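PDB 4GXW: adenosine deaminase from Burkholderia ambifaria, which binds a zinc ion and probably removes an amino group from a purine by hydrolysis. Local coordinates for residues V32-R43 against H297-L305; V110-T120 against G149-D159. One frame throughout, in Å; residues are numbered along the deposited sequence.

Contact 1. Residues V32-R43 against H297-L305; sequences VELHCHLLGAVR and HPNTDDPTL. With ZN (zinc ion), chain C.
H35 and D301 meet at the zinc ion because each turns its side chain anti to its own backbone N (chi1 -171° for H35). H37 arrives from a different torsion, with CG anti to the carbonyl carbon (chi1 -57°). The metal is bound by H35 NE2, H37 NE2 and D301 OD1, the last at 2.2 Å from zinc. A water also binds it and donates to D301 OD2. H216 completes the site, and H35 ND1 is held by T263.

The backbones are bridged beside the metal. H37 N donates to D301 O at 2.8 Å, almost straight, and D301 N returns a bond to H35 O. E33 OE2 accepts two bonds from T300, at 2.7 Å from OG1 and 3.0 Å from N. Both bonds end on one oxygen of E33 and tie T300, the residue before the ligand D301, to the first strand. N299 OD1 takes L34 N at 2.8 Å and, weakly, H35 N.

Further on, T304 N donates to G40 O. The P303 ring packs on C36 SG and the A41 methyl. The HxH motif after the first barrel strand and the aspartate after the last are the signature of the amidohydrolase metal centre.

Contact 2. Residues V110-T120 against G149-D159; sequences VRHAEFFWNPT and GIGARLIPSID
Strands 110-117 and 151-159 run parallel, 6° apart, and are joined by alternating backbone bonds from G151 N to R111 O through S157 N to W117 O. They are neighbouring strands of the TIM barrel, linked by helices 119-126 and 130-148 in a beta-alpha-beta crossover.

The face bearing A113, F115 and W117 packs on the outer helices. I150 CD1 reaches V110 CG1 at 4.0 Å and also lies near the A113 methyl. F115 takes the first torsion that places CG between the backbone N and the carbonyl carbon (chi1 62°). This swings the ring toward the partner strand, where CE2 meets L154 CD1 at 3.6 Å. The A152 methyl lies at the edge of the same ring. L154 CD1 also touches W117 CB, so this leucine packs against both aromatic residues. Helix 130-148 covers W117 and A152.

The other face carries H112, E114 and F116. H112 NE2 donates to the anti lone pair of E114 OE2 at 2.7 Å, in the plane of the ring. E114 also pairs with R238, which would favour its charged form. H112 CE1 sits over one face of the R153 guanidinium, 3.8 Å from NH1, with the planes 75° apart. R153 NH1 is turned back to A152 O. F116 and I155 lie side by side, and I155 CG2 meets the ring edge at CD1.

At the C-terminal end, N118 ND2 donates to S157 O and is also bonded to D188. One water links T120 OG1 to D159 N. A second water accepts from T120 N and donates to S157 O, 2.7 Å from that oxygen.

How the contacts relate
Contact 1 and contact 2 have centres about 10 Å apart and both reach the same parallel sheet, contact 1 through strand 31-33. Strand 31-33 lies beside strand 110-117, which in turn lies beside 151-159. Along the chain, contact 2 is nested within the loop that contact 1 closes. Contact 1 brings the first strand near the last, 295-298, while contact 2 joins consecutive strands. The two touch directly. E114 N lies 2.8 Å from E33 O, and F116 N lies 2.8 Å from C36 O, both probable hydrogen bonds. The F116 ring packs on the zinc ligand H37, so contact 2 supplies part of the wall next to the metal site.

Contact 1. Residues V32-R43 against H297-L305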
# COMPACT_ATOMS: atom_id res chain seq x y z
N VAL A 32 -7.44 -1.58 8.11
CA VAL A 32 -7.46 -1.97 6.71
C VAL A 32 -6.11 -1.58 6.13
O VAL A 32 -5.43 -0.69 6.63
CB VAL A 32 -8.60 -1.32 5.90
CG1 VAL A 32 -9.94 -1.60 6.55
CG2 VAL A 32 -8.37 0.17 5.75
N GLU A 33 -5.72 -2.28 5.07
CA GLU A 33 -4.55 -1.88 4.27
C GLU A 33 -5.03 -1.67 2.84
O GLU A 33 -5.67 -2.56 2.25
CB GLU A 33 -3.42 -2.91 4.32
CG GLU A 33 -2.21 -2.47 3.49
CD GLU A 33 -0.90 -3.04 3.99
OE1 GLU A 33 -0.76 -4.29 4.05
OE2 GLU A 33 0.00 -2.23 4.33
N LEU A 34 -4.74 -0.49 2.29
CA LEU A 34 -5.21 -0.10 0.97
C LEU A 34 -4.07 0.15 -0.02
O LEU A 34 -4.32 0.43 -1.18
CB LEU A 34 -6.06 1.17 1.05
CG LEU A 34 -7.31 1.12 1.91
CD1 LEU A 34 -8.03 2.47 1.88
CD2 LEU A 34 -8.24 0.01 1.43
N HIS A 35 -2.83 0.05 0.44
CA HIS A 35 -1.67 0.34 -0.40
C HIS A 35 -0.54 -0.63 -0.08
O HIS A 35 0.26 -0.40 0.83
CB HIS A 35 -1.21 1.80 -0.22
CG HIS A 35 -0.17 2.25 -1.21
ND1 HIS A 35 -0.04 3.57 -1.59
CD2 HIS A 35 0.81 1.57 -1.87
CE1 HIS A 35 0.96 3.68 -2.46
NE2 HIS A 35 1.48 2.47 -2.65
N CYS A 36 -0.50 -1.73 -0.83
CA CYS A 36 0.51 -2.76 -0.64
C CYS A 36 0.71 -3.50 -1.94
O CYS A 36 -0.25 -3.99 -2.54
CB CYS A 36 0.08 -3.75 0.44
SG CYS A 36 1.36 -4.96 0.80
N HIS A 37 1.96 -3.59 -2.38
CA HIS A 37 2.29 -4.35 -3.58
C HIS A 37 2.63 -5.78 -3.20
O HIS A 37 3.53 -6.02 -2.39
CB HIS A 37 3.45 -3.69 -4.35
CG HIS A 37 3.18 -2.26 -4.72
ND1 HIS A 37 2.66 -1.89 -5.94
CD2 HIS A 37 3.30 -1.12 -4.00
CE1 HIS A 37 2.49 -0.58 -5.96
NE2 HIS A 37 2.87 -0.09 -4.80
N LEU A 38 1.89 -6.72 -3.79
CA LEU A 38 2.12 -8.14 -3.60
C LEU A 38 3.60 -8.52 -3.68
O LEU A 38 4.13 -9.21 -2.80
CB LEU A 38 1.34 -8.93 -4.65
CG LEU A 38 1.46 -10.45 -4.54
CD1 LEU A 38 0.95 -10.94 -3.18
CD2 LEU A 38 0.72 -11.12 -5.69
N LEU A 39 4.27 -8.04 -4.72
CA LEU A 39 5.66 -8.42 -4.97
C LEU A 39 6.63 -7.69 -4.04
O LEU A 39 7.81 -8.02 -3.99
CB LEU A 39 6.02 -8.22 -6.45
CG LEU A 39 5.76 -9.42 -7.37
CD1 LEU A 39 4.29 -9.85 -7.36
CD2 LEU A 39 6.23 -9.12 -8.80
N GLY A 40 6.12 -6.71 -3.29
CA GLY A 40 6.90 -6.06 -2.24
C GLY A 40 6.65 -6.64 -0.85
O GLY A 40 7.09 -6.08 0.16
N ALA A 41 5.91 -7.75 -0.81
CA ALA A 41 5.54 -8.41 0.44
C ALA A 41 6.01 -9.86 0.47
O ALA A 41 5.52 -10.65 1.27
CB ALA A 41 4.03 -8.35 0.65
N VAL A 42 6.95 -10.22 -0.40
CA VAL A 42 7.49 -11.57 -0.38
C VAL A 42 8.46 -11.75 0.78
O VAL A 42 9.39 -10.95 0.95
CB VAL A 42 8.18 -11.90 -1.73
CG1 VAL A 42 8.76 -13.30 -1.70
CG2 VAL A 42 7.19 -11.74 -2.88
N ARG A 43 8.24 -12.78 1.59
CA ARG A 43 9.13 -13.05 2.72
C ARG A 43 10.52 -13.43 2.21
O ARG A 43 10.65 -14.13 1.20
CB ARG A 43 8.58 -14.19 3.57
CG ARG A 43 7.23 -13.92 4.21
CD ARG A 43 6.73 -15.15 4.93
NE ARG A 43 5.34 -15.02 5.35
CZ ARG A 43 4.57 -16.05 5.70
NH1 ARG A 43 5.05 -17.29 5.69
NH2 ARG A 43 3.31 -15.83 6.04
N HIS A 297 -4.46 7.88 5.07
CA HIS A 297 -4.51 6.55 5.65
C HIS A 297 -3.15 5.90 5.44
O HIS A 297 -2.71 5.78 4.31
CB HIS A 297 -5.60 5.72 4.98
CG HIS A 297 -5.65 4.30 5.46
ND1 HIS A 297 -5.12 3.26 4.73
CD2 HIS A 297 -6.13 3.76 6.61
CE1 HIS A 297 -5.29 2.13 5.41
NE2 HIS A 297 -5.89 2.41 6.55
N PRO A 298 -2.48 5.50 6.53
CA PRO A 298 -1.11 4.98 6.42
C PRO A 298 -1.05 3.50 6.04
O PRO A 298 -1.94 2.73 6.43
CB PRO A 298 -0.56 5.19 7.83
CG PRO A 298 -1.77 4.99 8.70
CD PRO A 298 -2.91 5.61 7.94
N ASN A 299 -0.00 3.13 5.31
CA ASN A 299 0.13 1.80 4.74
C ASN A 299 1.61 1.43 4.64
O ASN A 299 2.47 2.30 4.77
CB ASN A 299 -0.49 1.77 3.35
CG ASN A 299 -1.99 1.88 3.38
OD1 ASN A 299 -2.67 0.88 3.50
ND2 ASN A 299 -2.51 3.11 3.27
N THR A 300 1.89 0.15 4.35
CA THR A 300 3.26 -0.36 4.27
C THR A 300 3.92 -0.27 2.89
O THR A 300 5.15 -0.18 2.81
CB THR A 300 3.39 -1.82 4.80
OG1 THR A 300 2.59 -2.70 4.00
CG2 THR A 300 2.96 -1.92 6.27
N ASP A 301 3.12 -0.33 1.82
CA ASP A 301 3.59 -0.28 0.41
C ASP A 301 4.35 -1.54 -0.01
O ASP A 301 3.86 -2.33 -0.81
CB ASP A 301 4.41 1.00 0.15
CG ASP A 301 4.40 1.49 -1.33
OD1 ASP A 301 3.70 0.97 -2.24
OD2 ASP A 301 5.11 2.48 -1.57
N ASP A 302 5.55 -1.73 0.55
CA ASP A 302 6.38 -2.91 0.26
C ASP A 302 6.90 -3.42 1.60
O ASP A 302 8.07 -3.20 1.94
CB ASP A 302 7.55 -2.56 -0.67
CG ASP A 302 7.10 -1.92 -1.96
OD1 ASP A 302 6.60 -2.64 -2.85
OD2 ASP A 302 7.24 -0.68 -2.10
N PRO A 303 6.04 -4.09 2.38
CA PRO A 303 6.36 -4.36 3.79
C PRO A 303 7.65 -5.14 4.01
O PRO A 303 8.40 -4.82 4.93
CB PRO A 303 5.13 -5.14 4.30
CG PRO A 303 4.46 -5.64 3.05
CD PRO A 303 4.69 -4.58 2.03
N THR A 304 7.93 -6.15 3.20
CA THR A 304 9.12 -6.95 3.47
C THR A 304 10.39 -6.30 2.95
O THR A 304 11.48 -6.56 3.46
CB THR A 304 9.00 -8.38 2.93
OG1 THR A 304 8.78 -8.31 1.52
CG2 THR A 304 7.87 -9.12 3.62
N LEU A 305 10.27 -5.45 1.94
CA LEU A 305 11.43 -4.76 1.37
C LEU A 305 11.73 -3.45 2.10
O LEU A 305 12.89 -3.05 2.21
CB LEU A 305 11.21 -4.49 -0.12
CG LEU A 305 11.01 -5.75 -0.97
CD1 LEU A 305 10.79 -5.39 -2.43
CD2 LEU A 305 12.18 -6.70 -0.84
ZN ZN C . 2.99 1.86 -4.08
O HOH W 1 -2.92 0.29 7.34
O HOH W 2 -7.07 1.20 8.94
O HOH W 3 1.53 -5.20 5.16
O HOH W 4 4.46 3.17 -4.03

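Contact 2. Residues V110-T120 against G149-D159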
# COMPACT_ATOMS: atom_id res chain seq x y z
N VAL A 110 -4.84 -6.55 10.52
CA VAL A 110 -5.45 -6.12 9.28
C VAL A 110 -6.63 -7.05 9.02
O VAL A 110 -6.46 -8.27 8.92
CB VAL A 110 -4.46 -6.13 8.10
CG1 VAL A 110 -5.18 -5.75 6.82
CG2 VAL A 110 -3.30 -5.16 8.37
N ARG A 111 -7.83 -6.47 8.93
CA ARG A 111 -9.05 -7.26 8.76
C ARG A 111 -9.50 -7.27 7.31
O ARG A 111 -10.31 -8.11 6.90
CB ARG A 111 -10.15 -6.72 9.66
CG ARG A 111 -9.79 -6.91 11.12
CD ARG A 111 -10.78 -6.28 12.07
NE ARG A 111 -10.42 -6.56 13.46
CZ ARG A 111 -11.08 -6.09 14.52
NH1 ARG A 111 -12.15 -5.33 14.34
NH2 ARG A 111 -10.68 -6.40 15.75
N HIS A 112 -8.95 -6.35 6.52
CA HIS A 112 -9.30 -6.19 5.12
C HIS A 112 -8.10 -5.58 4.42
O HIS A 112 -7.63 -4.51 4.81
CB HIS A 112 -10.53 -5.28 4.98
CG HIS A 112 -10.92 -4.99 3.57
ND1 HIS A 112 -11.68 -5.85 2.82
CD2 HIS A 112 -10.64 -3.93 2.77
CE1 HIS A 112 -11.86 -5.34 1.61
NE2 HIS A 112 -11.23 -4.18 1.55
N ALA A 113 -7.60 -6.26 3.38
CA ALA A 113 -6.42 -5.80 2.64
C ALA A 113 -6.73 -5.73 1.15
O ALA A 113 -7.23 -6.70 0.56
CB ALA A 113 -5.23 -6.74 2.87
N GLU A 114 -6.43 -4.60 0.52
CA GLU A 114 -6.53 -4.47 -0.93
C GLU A 114 -5.12 -4.27 -1.43
O GLU A 114 -4.42 -3.35 -0.98
CB GLU A 114 -7.44 -3.29 -1.29
CG GLU A 114 -8.78 -3.37 -0.56
CD GLU A 114 -9.77 -2.30 -0.95
OE1 GLU A 114 -9.50 -1.50 -1.88
OE2 GLU A 114 -10.85 -2.25 -0.31
N PHE A 115 -4.68 -5.15 -2.34
CA PHE A 115 -3.28 -5.18 -2.74
C PHE A 115 -3.08 -5.17 -4.25
O PHE A 115 -3.94 -5.63 -5.01
CB PHE A 115 -2.54 -6.36 -2.07
CG PHE A 115 -3.06 -7.72 -2.44
CD1 PHE A 115 -4.12 -8.30 -1.75
CD2 PHE A 115 -2.48 -8.44 -3.47
CE1 PHE A 115 -4.59 -9.58 -2.09
CE2 PHE A 115 -2.94 -9.71 -3.81
CZ PHE A 115 -4.00 -10.27 -3.13
N PHE A 116 -1.95 -4.61 -4.67
CA PHE A 116 -1.62 -4.38 -6.07
C PHE A 116 -0.81 -5.53 -6.68
O PHE A 116 0.11 -6.06 -6.05
CB PHE A 116 -0.77 -3.11 -6.21
CG PHE A 116 -1.44 -1.84 -5.72
CD1 PHE A 116 -2.73 -1.50 -6.10
CD2 PHE A 116 -0.76 -0.98 -4.86
CE1 PHE A 116 -3.32 -0.33 -5.64
CE2 PHE A 116 -1.36 0.20 -4.40
CZ PHE A 116 -2.64 0.51 -4.80
N TRP A 117 -1.13 -5.87 -7.92
CA TRP A 117 -0.38 -6.87 -8.69
C TRP A 117 -0.33 -6.38 -10.12
O TRP A 117 -1.35 -5.94 -10.65
CB TRP A 117 -1.09 -8.22 -8.63
CG TRP A 117 -0.74 -9.18 -9.74
CD1 TRP A 117 0.51 -9.68 -10.05
CD2 TRP A 117 -1.64 -9.77 -10.69
NE1 TRP A 117 0.42 -10.54 -11.13
CE2 TRP A 117 -0.89 -10.61 -11.53
CE3 TRP A 117 -3.02 -9.67 -10.90
CZ2 TRP A 117 -1.46 -11.33 -12.58
CZ3 TRP A 117 -3.59 -10.39 -11.92
CH2 TRP A 117 -2.81 -11.21 -12.75
N ASN A 118 0.85 -6.41 -10.74
CA ASN A 118 1.00 -6.01 -12.14
C ASN A 118 0.89 -7.20 -13.10
O ASN A 118 1.83 -7.98 -13.24
CB ASN A 118 2.33 -5.30 -12.39
CG ASN A 118 2.55 -4.11 -11.49
OD1 ASN A 118 3.22 -4.22 -10.46
ND2 ASN A 118 2.00 -2.95 -11.88
N PRO A 119 -0.26 -7.33 -13.77
CA PRO A 119 -0.40 -8.46 -14.70
C PRO A 119 0.50 -8.39 -15.93
O PRO A 119 0.79 -9.44 -16.50
CB PRO A 119 -1.86 -8.38 -15.15
CG PRO A 119 -2.53 -7.42 -14.23
CD PRO A 119 -1.47 -6.51 -13.69
N THR A 120 0.91 -7.20 -16.34
CA THR A 120 1.76 -7.08 -17.52
C THR A 120 3.05 -7.87 -17.36
O THR A 120 3.41 -8.68 -18.22
CB THR A 120 2.06 -5.62 -17.87
OG1 THR A 120 0.84 -4.91 -18.06
CG2 THR A 120 2.90 -5.52 -19.14
N GLY A 149 -9.23 -15.36 8.55
CA GLY A 149 -10.40 -14.51 8.68
C GLY A 149 -10.24 -13.13 8.06
O GLY A 149 -11.08 -12.25 8.27
N ILE A 150 -9.17 -12.93 7.30
CA ILE A 150 -8.91 -11.63 6.68
C ILE A 150 -9.59 -11.54 5.33
O ILE A 150 -9.50 -12.47 4.52
CB ILE A 150 -7.38 -11.37 6.54
CG1 ILE A 150 -7.11 -9.99 5.93
CG2 ILE A 150 -6.68 -12.48 5.73
CD1 ILE A 150 -5.62 -9.62 5.94
N GLY A 151 -10.30 -10.44 5.09
CA GLY A 151 -10.91 -10.19 3.79
C GLY A 151 -9.94 -9.48 2.88
O GLY A 151 -8.99 -8.82 3.34
N ALA A 152 -10.14 -9.58 1.57
CA ALA A 152 -9.19 -8.97 0.64
C ALA A 152 -9.80 -8.64 -0.71
O ALA A 152 -10.79 -9.26 -1.12
CB ALA A 152 -7.96 -9.88 0.45
N ARG A 153 -9.21 -7.65 -1.38
CA ARG A 153 -9.48 -7.41 -2.80
C ARG A 153 -8.17 -7.33 -3.56
O ARG A 153 -7.16 -6.86 -3.03
CB ARG A 153 -10.25 -6.10 -3.01
CG ARG A 153 -11.59 -6.02 -2.28
CD ARG A 153 -12.60 -7.00 -2.85
NE ARG A 153 -13.90 -6.87 -2.20
CZ ARG A 153 -14.23 -7.45 -1.04
NH1 ARG A 153 -13.35 -8.20 -0.39
NH2 ARG A 153 -15.44 -7.26 -0.53
N LEU A 154 -8.21 -7.77 -4.81
CA LEU A 154 -7.08 -7.69 -5.73
C LEU A 154 -7.26 -6.51 -6.66
O LEU A 154 -8.35 -6.30 -7.21
CB LEU A 154 -7.00 -8.98 -6.54
CG LEU A 154 -5.90 -9.07 -7.61
CD1 LEU A 154 -4.53 -8.91 -6.97
CD2 LEU A 154 -6.02 -10.40 -8.35
N ILE A 155 -6.20 -5.74 -6.85
CA ILE A 155 -6.21 -4.55 -7.70
C ILE A 155 -5.13 -4.71 -8.76
O ILE A 155 -3.97 -4.33 -8.56
CB ILE A 155 -6.00 -3.25 -6.88
CG1 ILE A 155 -7.05 -3.15 -5.76
CG2 ILE A 155 -6.06 -2.02 -7.79
CD1 ILE A 155 -6.82 -1.96 -4.82
N PRO A 156 -5.49 -5.30 -9.92
CA PRO A 156 -4.54 -5.37 -11.03
C PRO A 156 -4.10 -3.95 -11.38
O PRO A 156 -4.94 -3.04 -11.46
CB PRO A 156 -5.36 -6.01 -12.15
CG PRO A 156 -6.41 -6.82 -11.41
CD PRO A 156 -6.77 -5.97 -10.22
N SER A 157 -2.81 -3.75 -11.57
CA SER A 157 -2.26 -2.41 -11.68
C SER A 157 -1.44 -2.22 -12.94
O SER A 157 -0.62 -3.07 -13.31
CB SER A 157 -1.44 -2.07 -10.45
OG SER A 157 -2.26 -2.05 -9.29
N ILE A 158 -1.66 -1.08 -13.58
CA ILE A 158 -0.94 -0.72 -14.79
C ILE A 158 0.53 -0.48 -14.49
O ILE A 158 0.87 0.16 -13.49
CB ILE A 158 -1.55 0.57 -15.38
CG1 ILE A 158 -3.01 0.31 -15.80
CG2 ILE A 158 -0.69 1.11 -16.51
CD1 ILE A 158 -3.81 1.59 -15.94
N ASP A 159 1.41 -1.06 -15.31
CA ASP A 159 2.84 -0.79 -15.28
C ASP A 159 3.04 0.43 -16.18
O ASP A 159 3.05 0.31 -17.40
CB ASP A 159 3.58 -2.02 -15.81
CG ASP A 159 5.08 -1.84 -15.88
OD1 ASP A 159 5.59 -0.71 -15.71
OD2 ASP A 159 5.75 -2.87 -16.12
O HOH W 5 0.39 -2.12 -17.84
O HOH W 6 0.66 -4.47 -15.23